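Local coordinates for ancylostoma secreted protein 1 (Necator americanus, PDB 3NT8), which is a secreted protein with two CAP domains, associated with the transition of infective hookworm larvae to parasitic life, at residues Q324-Q327 with L328-N331; W330-L333 with K334-V338; M354-G357 with H358-Q361. One frame throughout, in Å; residues are numbered along the deposited sequence.

Contact 1: Q324-Q327 with L328-N331; sequences QASQ and LWWN
Q324, A325, S326 and Q327 each receive, on the backbone carbonyl, the N-H four residues on (L328, W329, W330 and N331), the straightest being W329 N to A325 O at 3.0 Å; these bonds run through the C-terminal part of helix 318-330. The side chain of W329 folds back over the preceding turn: with CG anti to its own carbonyl carbon (chi1 -61°), one indole face comes to lie against A325. A325 O sits 3.2 Å above that face, toward the rim, and A325 CB stands 4.2 Å from the centroid of the W329 six-membered ring, 18° off its normal, a CH-pi contact. Q324 and L328 run side by side in the same direction, L328 CD1 4.0 Å from Q324 OE1. That oxygen is hydrogen-bonded to Y309 OH, while W329 NE1 is satisfied by I308 O, which fixes the rotation of the indole, and H358 stacks on the ring. W330 leaves in a different direction, its CG anti to the backbone N (chi1 -167°); W330 CB lies 3.4 Å from S326 O, but the indole goes on to stack with F248, meet Y359 edge-to-face and bond E257 through NE1, and S326 OG bonds back to A322 O. The two tryptophans thus reach different neighbours from one helix, whose A325, S326, W329 and W330 side is buried between strand 305-311 and helix 235-253 in the alpha-beta-alpha sandwich of a CAP domain.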
ATOM      1  N   GLN A 324      -0.089   1.123  -3.621  1.00 22.06           N
ATOM      2  CA  GLN A 324       0.359  -0.241  -3.479  1.00 21.40           C
ATOM      3  C   GLN A 324       0.698  -0.894  -4.864  1.00 20.32           C
ATOM      4  O   GLN A 324       1.631  -1.671  -4.971  1.00 21.38           O
ATOM      5  CB  GLN A 324      -0.702  -1.062  -2.766  1.00 19.55           C
ATOM      6  CG  GLN A 324      -0.209  -2.355  -2.223  1.00 21.99           C
ATOM      7  CD  GLN A 324      -1.350  -3.233  -1.642  1.00 26.83           C
ATOM      8  OE1 GLN A 324      -1.800  -4.226  -2.286  1.00 24.76           O
ATOM      9  NE2 GLN A 324      -1.809  -2.881  -0.425  1.00 25.09           N
ATOM     10  N   ALA A 325      -0.103  -0.634  -5.874  1.00 18.75           N
ATOM     11  CA  ALA A 325       0.069  -1.274  -7.190  1.00 17.20           C
ATOM     12  C   ALA A 325       1.337  -0.746  -7.771  1.00 15.50           C
ATOM     13  O   ALA A 325       2.145  -1.514  -8.247  1.00 17.15           O
ATOM     14  CB  ALA A 325      -1.120  -0.969  -8.143  1.00 16.90           C
ATOM     15  N   SER A 326       1.475   0.565  -7.779  1.00 14.36           N
ATOM     16  CA  SER A 326       2.644   1.219  -8.300  1.00 14.27           C
ATOM     17  C   SER A 326       3.952   0.694  -7.670  1.00 14.60           C
ATOM     18  O   SER A 326       4.933   0.478  -8.373  1.00 13.47           O
ATOM     19  CB  SER A 326       2.461   2.719  -8.109  1.00 13.27           C
ATOM     20  OG  SER A 326       1.445   3.173  -8.987  1.00 14.41           O
ATOM     21  N   GLN A 327       3.925   0.464  -6.348  1.00 15.05           N
ATOM     22  CA  GLN A 327       5.138   0.087  -5.621  1.00 16.33           C
ATOM     23  C   GLN A 327       5.465  -1.374  -5.886  1.00 17.34           C
ATOM     24  O   GLN A 327       6.630  -1.714  -5.986  1.00 17.81           O
ATOM     25  CB  GLN A 327       4.983   0.341  -4.096  1.00 16.08           C
ATOM     26  CG  GLN A 327       4.985   1.887  -3.729  1.00 14.22           C
ATOM     27  CD  GLN A 327       4.490   2.123  -2.277  1.00 22.64           C
ATOM     28  OE1 GLN A 327       3.677   1.352  -1.751  1.00 21.20           O
ATOM     29  NE2 GLN A 327       4.998   3.151  -1.635  1.00 23.08           N
ATOM     30  N   LEU A 328       4.436  -2.231  -5.936  1.00 17.35           N
ATOM     31  CA  LEU A 328       4.631  -3.675  -6.221  1.00 18.27           C
ATOM     32  C   LEU A 328       5.210  -3.840  -7.627  1.00 17.13           C
ATOM     33  O   LEU A 328       6.114  -4.675  -7.830  1.00 19.10           O
ATOM     34  CB  LEU A 328       3.330  -4.485  -6.074  1.00 17.03           C
ATOM     35  CG  LEU A 328       2.937  -4.797  -4.613  1.00 22.19           C
ATOM     36  CD1 LEU A 328       1.447  -5.338  -4.387  1.00 22.14           C
ATOM     37  CD2 LEU A 328       3.987  -5.706  -3.874  1.00 25.18           C
ATOM     38  N   TRP A 329       4.717  -3.072  -8.575  1.00 15.38           N
ATOM     39  CA  TRP A 329       5.336  -3.086  -9.922  1.00 14.55           C
ATOM     40  C   TRP A 329       6.803  -2.637  -9.890  1.00 14.71           C
ATOM     41  O   TRP A 329       7.659  -3.330 -10.494  1.00 13.81           O
ATOM     42  CB  TRP A 329       4.599  -2.217 -10.876  1.00 14.45           C
ATOM     43  CG  TRP A 329       3.185  -2.612 -11.105  1.00 14.90           C
ATOM     44  CD1 TRP A 329       2.667  -3.851 -11.025  1.00  7.81           C
ATOM     45  CD2 TRP A 329       2.104  -1.733 -11.508  1.00 10.75           C
ATOM     46  NE1 TRP A 329       1.310  -3.799 -11.318  1.00  9.79           N
ATOM     47  CE2 TRP A 329       0.950  -2.515 -11.601  1.00  8.27           C
ATOM     48  CE3 TRP A 329       2.005  -0.365 -11.770  1.00  8.21           C
ATOM     49  CZ2 TRP A 329      -0.297  -1.976 -11.950  1.00 11.04           C
ATOM     50  CZ3 TRP A 329       0.728   0.170 -12.064  1.00  6.63           C
ATOM     51  CH2 TRP A 329      -0.373  -0.627 -12.151  1.00  7.33           C
ATOM     52  N   TRP A 330       7.079  -1.505  -9.198  1.00 13.56           N
ATOM     53  CA  TRP A 330       8.411  -0.926  -9.098  1.00 15.15           C
ATOM     54  C   TRP A 330       9.428  -1.808  -8.375  1.00 15.06           C
ATOM     55  O   TRP A 330      10.608  -1.858  -8.790  1.00 14.84           O
ATOM     56  CB  TRP A 330       8.370   0.481  -8.461  1.00 14.26           C
ATOM     57  CG  TRP A 330       9.667   1.234  -8.634  1.00 15.09           C
ATOM     58  CD1 TRP A 330      10.694   1.331  -7.724  1.00 17.88           C
ATOM     59  CD2 TRP A 330      10.121   1.960  -9.810  1.00 17.40           C
ATOM     60  NE1 TRP A 330      11.738   2.085  -8.253  1.00 15.25           N
ATOM     61  CE2 TRP A 330      11.393   2.494  -9.516  1.00 16.37           C
ATOM     62  CE3 TRP A 330       9.555   2.232 -11.066  1.00 17.80           C
ATOM     63  CZ2 TRP A 330      12.111   3.255 -10.441  1.00 15.19           C
ATOM     64  CZ3 TRP A 330      10.269   2.987 -11.968  1.00 12.20           C
ATOM     65  CH2 TRP A 330      11.522   3.491 -11.656  1.00 14.57           C
ATOM     66  N   ASN A 331       8.958  -2.507  -7.319  1.00 14.49           N
ATOM     67  CA  ASN A 331       9.806  -3.347  -6.487  1.00 15.35           C
ATOM     68  C   ASN A 331      10.570  -4.419  -7.207  1.00 13.56           C
ATOM     69  O   ASN A 331      11.531  -4.933  -6.685  1.00 14.76           O
ATOM     70  CB  ASN A 331       9.071  -3.870  -5.213  1.00 15.84           C
ATOM     71  CG  ASN A 331       8.861  -2.760  -4.187  1.00 22.27           C
ATOM     72  OD1 ASN A 331       9.556  -1.718  -4.240  1.00 23.29           O
ATOM     73  ND2 ASN A 331       7.860  -2.941  -3.272  1.00 19.54           N
TER

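Contact 2: W330-L333 with K334-V338; sequences WNEL and KEYGV
N331 and K334 lie side by side and point the same way, joined at their ends by a hydrogen bond of 2.7 Å from K334 NZ to N331 OD1, the ammonium standing 29° out of the amide's carbonyl plane. The lysine reaches it by curling: its CG, between the backbone N and the carbonyl carbon (chi1 57°), is laid against N331 O, and the bends at chi3 and chi4 then bring NZ round to N331 OD1. K334 NZ also gives a bond of 2.9 Å to a water that in turn donates to W330 O at 2.8 Å. K334 NZ lies at the edge of the W330 ring, near its plane, 4.3 Å from W330 CD1. E335 N bonds N331 O, and E335 OE2 comes near N331 CB. The helix formed here, 332-335, is one short turn of the second CAP domain and ends at a glycine: E332 O accepts both Y336 N at 2.9 Å and G337 N at 3.2 Å, the latter a wider, i to i+5 bond. G337, at phi 105°, then turns the chain away, its CA making a CA-H...O contact of 3.3 Å with L333 O. R351 holds the carbonyls of Y336 and G337. Beyond the turn, V338 crosses L333 at a slant, V338 CG2 4.1 Å from L333 CD1, and both side chains touch Y359.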
ATOM      1  N   TRP A 330       7.079  -1.505  -9.198  1.00 13.56           N
ATOM      2  CA  TRP A 330       8.411  -0.926  -9.098  1.00 15.15           C
ATOM      3  C   TRP A 330       9.428  -1.808  -8.375  1.00 15.06           C
ATOM      4  O   TRP A 330      10.608  -1.858  -8.790  1.00 14.84           O
ATOM      5  CB  TRP A 330       8.370   0.481  -8.461  1.00 14.26           C
ATOM      6  CG  TRP A 330       9.667   1.234  -8.634  1.00 15.09           C
ATOM      7  CD1 TRP A 330      10.694   1.331  -7.724  1.00 17.88           C
ATOM      8  CD2 TRP A 330      10.121   1.960  -9.810  1.00 17.40           C
ATOM      9  NE1 TRP A 330      11.738   2.085  -8.253  1.00 15.25           N
ATOM     10  CE2 TRP A 330      11.393   2.494  -9.516  1.00 16.37           C
ATOM     11  CE3 TRP A 330       9.555   2.232 -11.066  1.00 17.80           C
ATOM     12  CZ2 TRP A 330      12.111   3.255 -10.441  1.00 15.19           C
ATOM     13  CZ3 TRP A 330      10.269   2.987 -11.968  1.00 12.20           C
ATOM     14  CH2 TRP A 330      11.522   3.491 -11.656  1.00 14.57           C
ATOM     15  N   ASN A 331       8.958  -2.507  -7.319  1.00 14.49           N
ATOM     16  CA  ASN A 331       9.806  -3.347  -6.487  1.00 15.35           C
ATOM     17  C   ASN A 331      10.570  -4.419  -7.207  1.00 13.56           C
ATOM     18  O   ASN A 331      11.531  -4.933  -6.685  1.00 14.76           O
ATOM     19  CB  ASN A 331       9.071  -3.870  -5.213  1.00 15.84           C
ATOM     20  CG  ASN A 331       8.861  -2.760  -4.187  1.00 22.27           C
ATOM     21  OD1 ASN A 331       9.556  -1.718  -4.240  1.00 23.29           O
ATOM     22  ND2 ASN A 331       7.860  -2.941  -3.272  1.00 19.54           N
ATOM     23  N   GLU A 332      10.143  -4.759  -8.419  1.00 13.09           N
ATOM     24  CA  GLU A 332      10.845  -5.744  -9.228  1.00 12.36           C
ATOM     25  C   GLU A 332      12.351  -5.509  -9.366  1.00 11.92           C
ATOM     26  O   GLU A 332      13.165  -6.439  -9.411  1.00 10.82           O
ATOM     27  CB  GLU A 332      10.137  -5.900 -10.563  1.00 12.03           C
ATOM     28  CG  GLU A 332       8.661  -6.381 -10.374  1.00 14.39           C
ATOM     29  CD  GLU A 332       7.890  -6.562 -11.668  1.00 19.94           C
ATOM     30  OE1 GLU A 332       8.136  -5.867 -12.706  1.00 21.93           O
ATOM     31  OE2 GLU A 332       6.969  -7.402 -11.652  1.00 20.32           O
ATOM     32  N   LEU A 333      12.723  -4.244  -9.362  1.00 12.59           N
ATOM     33  CA  LEU A 333      14.093  -3.863  -9.579  1.00 12.64           C
ATOM     34  C   LEU A 333      14.935  -4.273  -8.395  1.00 13.85           C
ATOM     35  O   LEU A 333      16.062  -4.810  -8.573  1.00 15.22           O
ATOM     36  CB  LEU A 333      14.228  -2.332  -9.814  1.00 12.11           C
ATOM     37  CG  LEU A 333      15.687  -1.839  -9.880  1.00 11.92           C
ATOM     38  CD1 LEU A 333      16.410  -2.324 -11.114  1.00  7.50           C
ATOM     39  CD2 LEU A 333      15.762  -0.307  -9.848  1.00 14.55           C
ATOM     40  N   LYS A 334      14.430  -3.996  -7.194  1.00 14.04           N
ATOM     41  CA  LYS A 334      15.225  -4.270  -6.008  1.00 14.99           C
ATOM     42  C   LYS A 334      15.077  -5.748  -5.626  1.00 15.69           C
ATOM     43  O   LYS A 334      15.921  -6.289  -4.887  1.00 16.19           O
ATOM     44  CB  LYS A 334      14.804  -3.346  -4.874  1.00 13.88           C
ATOM     45  CG  LYS A 334      13.299  -3.443  -4.518  1.00 15.37           C
ATOM     46  CD  LYS A 334      13.035  -2.729  -3.102  1.00 16.32           C
ATOM     47  CE  LYS A 334      13.110  -1.195  -3.265  1.00 13.79           C
ATOM     48  NZ  LYS A 334      12.079  -0.776  -4.245  1.00 13.76           N
ATOM     49  N   GLU A 335      14.005  -6.396  -6.110  1.00 15.47           N
ATOM     50  CA  GLU A 335      13.783  -7.809  -5.774  1.00 17.90           C
ATOM     51  C   GLU A 335      14.492  -8.815  -6.673  1.00 17.95           C
ATOM     52  O   GLU A 335      15.119  -9.781  -6.178  1.00 19.24           O
ATOM     53  CB  GLU A 335      12.299  -8.112  -5.611  1.00 19.16           C
ATOM     54  CG  GLU A 335      11.790  -7.501  -4.298  1.00 28.18           C
ATOM     55  CD  GLU A 335      10.379  -7.916  -3.966  1.00 37.72           C
ATOM     56  OE1 GLU A 335      10.050  -9.070  -4.300  1.00 42.85           O
ATOM     57  OE2 GLU A 335       9.607  -7.099  -3.376  1.00 40.78           O
ATOM     58  N   TYR A 336      14.413  -8.571  -7.985  1.00 16.27           N
ATOM     59  CA  TYR A 336      14.927  -9.485  -8.971  1.00 17.26           C
ATOM     60  C   TYR A 336      16.112  -8.953  -9.744  1.00 17.13           C
ATOM     61  O   TYR A 336      17.073  -9.661  -9.924  1.00 18.71           O
ATOM     62  CB  TYR A 336      13.796  -9.931  -9.938  1.00 18.43           C
ATOM     63  CG  TYR A 336      12.532 -10.470  -9.233  1.00 22.16           C
ATOM     64  CD1 TYR A 336      12.577 -11.615  -8.433  1.00 26.86           C
ATOM     65  CD2 TYR A 336      11.298  -9.857  -9.404  1.00 26.53           C
ATOM     66  CE1 TYR A 336      11.398 -12.138  -7.789  1.00 28.37           C
ATOM     67  CE2 TYR A 336      10.101 -10.373  -8.781  1.00 28.26           C
ATOM     68  CZ  TYR A 336      10.176 -11.517  -7.970  1.00 29.61           C
ATOM     69  OH  TYR A 336       9.045 -12.059  -7.345  1.00 31.45           O
ATOM     70  N   GLY A 337      16.018  -7.718 -10.214  1.00 16.14           N
ATOM     71  CA  GLY A 337      17.146  -7.006 -10.738  1.00 15.76           C
ATOM     72  C   GLY A 337      17.146  -6.922 -12.251  1.00 15.26           C
ATOM     73  O   GLY A 337      16.507  -7.718 -12.916  1.00 13.96           O
ATOM     74  N   VAL A 338      17.916  -5.971 -12.767  1.00 15.51           N
ATOM     75  CA  VAL A 338      18.131  -5.772 -14.202  1.00 14.99           C
ATOM     76  C   VAL A 338      19.631  -5.898 -14.578  1.00 15.96           C
ATOM     77  O   VAL A 338      19.980  -6.594 -15.535  1.00 16.91           O
ATOM     78  CB  VAL A 338      17.605  -4.412 -14.671  1.00 14.56           C
ATOM     79  CG1 VAL A 338      18.094  -4.119 -16.081  1.00  9.82           C
ATOM     80  CG2 VAL A 338      16.037  -4.395 -14.641  1.00 13.81           C
TER
HETATM   81  O   HOH W   1      12.664  -1.254  -7.039  1.00 17.11           O

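Contact 3: M354-G357 with H358-Q361; sequences MQIG and HYTQ
This is a helix start: I356, the N-cap residue, and G357 lead from a loop into helix 357-363, within the run G357-H358-Y359-T360-Q361 that belongs to the CRISP signature of CAP proteins. I356 O takes T360 N at 3.2 Å, in the carbonyl plane, and G357 O takes Q361 N at 3.3 Å, a weak bond; G357 O has a further donor in N392 ND2. T360 leans back over this first turn. Its OG1, set between backbone N and carbonyl carbon (chi1 50°), comes within 3.0 Å of G357 O and 3.1 Å of G357 CA, a close approach at a residue with no side chain, and is hydrogen-bonded to N392 OD1. The same torsion brings T360 CG2 to 3.4 Å from I356 O. The Y359 ring presents its edge to I356 O, with Y359 CD2 at 4.1 Å, and I356 CG1 makes a loose apolar contact with the same CD2. Elsewhere in the turn, Q355 OE1 lies near the plane of the H358 imidazole, 4.2 Å from H358 CE1. H358 ND1 bonds E332 OE2, and Y359 N bonds E332 OE1, so one carboxylate both positions the imidazole and meets the first turn; H358 and E332 are probably two of the His and Glu residues that line the central cavity of CAP domains. Helix 332-335 thus lies against the helix start, while H358 O reaches N307 of strand 305-311.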
ATOM      1  N   MET A 354      10.464 -14.947 -11.459  1.00 29.80           N
ATOM      2  CA  MET A 354      11.006 -13.606 -11.421  1.00 28.57           C
ATOM      3  C   MET A 354      10.400 -12.849 -12.583  1.00 27.25           C
ATOM      4  O   MET A 354      10.646 -13.185 -13.762  1.00 26.01           O
ATOM      5  CB  MET A 354      12.547 -13.645 -11.566  1.00 28.00           C
ATOM      6  CG  MET A 354      13.297 -14.092 -10.366  1.00 29.85           C
ATOM      7  SD  MET A 354      15.088 -13.806 -10.496  1.00 33.55           S
ATOM      8  CE  MET A 354      15.652 -14.607  -8.999  1.00 34.65           C
ATOM      9  N   GLN A 355       9.575 -11.854 -12.264  1.00 27.19           N
ATOM     10  CA  GLN A 355       9.049 -10.952 -13.318  1.00 26.25           C
ATOM     11  C   GLN A 355       9.629  -9.561 -13.176  1.00 24.80           C
ATOM     12  O   GLN A 355       9.836  -9.113 -12.063  1.00 22.89           O
ATOM     13  CB  GLN A 355       7.519 -10.908 -13.316  1.00 27.63           C
ATOM     14  CG  GLN A 355       6.892 -12.248 -13.698  1.00 31.76           C
ATOM     15  CD  GLN A 355       5.381 -12.189 -13.700  1.00 37.45           C
ATOM     16  OE1 GLN A 355       4.763 -11.898 -12.686  1.00 40.58           O
ATOM     17  NE2 GLN A 355       4.779 -12.461 -14.845  1.00 42.35           N
ATOM     18  N   ILE A 356       9.882  -8.881 -14.296  1.00 23.30           N
ATOM     19  CA  ILE A 356      10.563  -7.584 -14.247  1.00 23.21           C
ATOM     20  C   ILE A 356       9.867  -6.549 -15.141  1.00 21.83           C
ATOM     21  O   ILE A 356      10.203  -5.359 -15.158  1.00 22.78           O
ATOM     22  CB  ILE A 356      12.056  -7.802 -14.629  1.00 23.65           C
ATOM     23  CG1 ILE A 356      12.918  -6.645 -14.187  1.00 26.80           C
ATOM     24  CG2 ILE A 356      12.223  -8.161 -16.160  1.00 23.47           C
ATOM     25  CD1 ILE A 356      13.403  -6.810 -12.756  1.00 30.03           C
ATOM     26  N   GLY A 357       8.858  -6.998 -15.866  1.00 19.98           N
ATOM     27  CA  GLY A 357       8.306  -6.205 -16.948  1.00 19.00           C
ATOM     28  C   GLY A 357       7.404  -5.077 -16.488  1.00 17.88           C
ATOM     29  O   GLY A 357       7.188  -4.134 -17.223  1.00 18.02           O
ATOM     30  N   HIS A 358       6.829  -5.195 -15.295  1.00 16.64           N
ATOM     31  CA  HIS A 358       6.105  -4.057 -14.713  1.00 15.79           C
ATOM     32  C   HIS A 358       6.973  -2.859 -14.325  1.00 13.62           C
ATOM     33  O   HIS A 358       6.603  -1.733 -14.602  1.00 12.22           O
ATOM     34  CB  HIS A 358       5.298  -4.473 -13.489  1.00 16.56           C
ATOM     35  CG  HIS A 358       4.498  -5.707 -13.703  1.00 20.05           C
ATOM     36  ND1 HIS A 358       4.874  -6.930 -13.190  1.00 22.48           N
ATOM     37  CD2 HIS A 358       3.361  -5.915 -14.407  1.00 24.51           C
ATOM     38  CE1 HIS A 358       4.001  -7.841 -13.576  1.00 27.77           C
ATOM     39  NE2 HIS A 358       3.084  -7.254 -14.328  1.00 27.40           N
ATOM     40  N   TYR A 359       8.093  -3.116 -13.661  1.00 11.85           N
ATOM     41  CA  TYR A 359       9.118  -2.132 -13.424  1.00 12.55           C
ATOM     42  C   TYR A 359       9.660  -1.483 -14.742  1.00 12.10           C
ATOM     43  O   TYR A 359       9.746  -0.281 -14.842  1.00 15.76           O
ATOM     44  CB  TYR A 359      10.264  -2.766 -12.591  1.00 10.62           C
ATOM     45  CG  TYR A 359      11.530  -1.969 -12.737  1.00 16.28           C
ATOM     46  CD1 TYR A 359      11.748  -0.814 -11.977  1.00 13.30           C
ATOM     47  CD2 TYR A 359      12.510  -2.325 -13.690  1.00 17.43           C
ATOM     48  CE1 TYR A 359      12.879  -0.032 -12.172  1.00 16.17           C
ATOM     49  CE2 TYR A 359      13.672  -1.531 -13.862  1.00 19.88           C
ATOM     50  CZ  TYR A 359      13.848  -0.403 -13.075  1.00 19.20           C
ATOM     51  OH  TYR A 359      14.962   0.399 -13.237  1.00 22.32           O
ATOM     52  N   THR A 360       9.963  -2.260 -15.762  1.00 12.38           N
ATOM     53  CA  THR A 360      10.582  -1.764 -16.988  1.00 12.28           C
ATOM     54  C   THR A 360       9.679  -0.753 -17.669  1.00 12.84           C
ATOM     55  O   THR A 360      10.115   0.328 -18.046  1.00 11.94           O
ATOM     56  CB  THR A 360      11.060  -2.892 -17.907  1.00 13.63           C
ATOM     57  OG1 THR A 360      10.021  -3.869 -18.123  1.00 13.72           O
ATOM     58  CG2 THR A 360      12.259  -3.605 -17.282  1.00 13.75           C
ATOM     59  N   GLN A 361       8.392  -1.065 -17.744  1.00 11.74           N
ATOM     60  CA  GLN A 361       7.465  -0.133 -18.320  1.00 10.22           C
ATOM     61  C   GLN A 361       7.333   1.138 -17.500  1.00  9.50           C
ATOM     62  O   GLN A 361       7.073   2.223 -18.040  1.00  8.30           O
ATOM     63  CB  GLN A 361       6.094  -0.816 -18.482  1.00 10.63           C
ATOM     64  CG  GLN A 361       4.992   0.005 -19.136  1.00  9.80           C
ATOM     65  CD  GLN A 361       5.360   0.409 -20.545  1.00 16.05           C
ATOM     66  OE1 GLN A 361       5.098  -0.312 -21.535  1.00 17.07           O
ATOM     67  NE2 GLN A 361       5.955   1.586 -20.650  1.00 14.87           N
TER

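In the fold
All three contacts fall in the second CAP domain. Contacts 1 and 2 share W330 and N331, where helix 318-330 gives way to helix 332-335; contact 3 comes later in the chain but packs on both. Contact 1 is the most central, its centre about 8 Å from the centre of the chain, and relies on one indole face and backbone bonds. Contact 2, its centre about 17 Å from the centre of the chain and partly buried, is more polar, with a lysine bonded to an amide and a water. Contact 3 is about as far out yet largely buried; it meets contact 1 through packing against W329 and W330, but contact 2 through probable hydrogen bonds to E332 as well as packing.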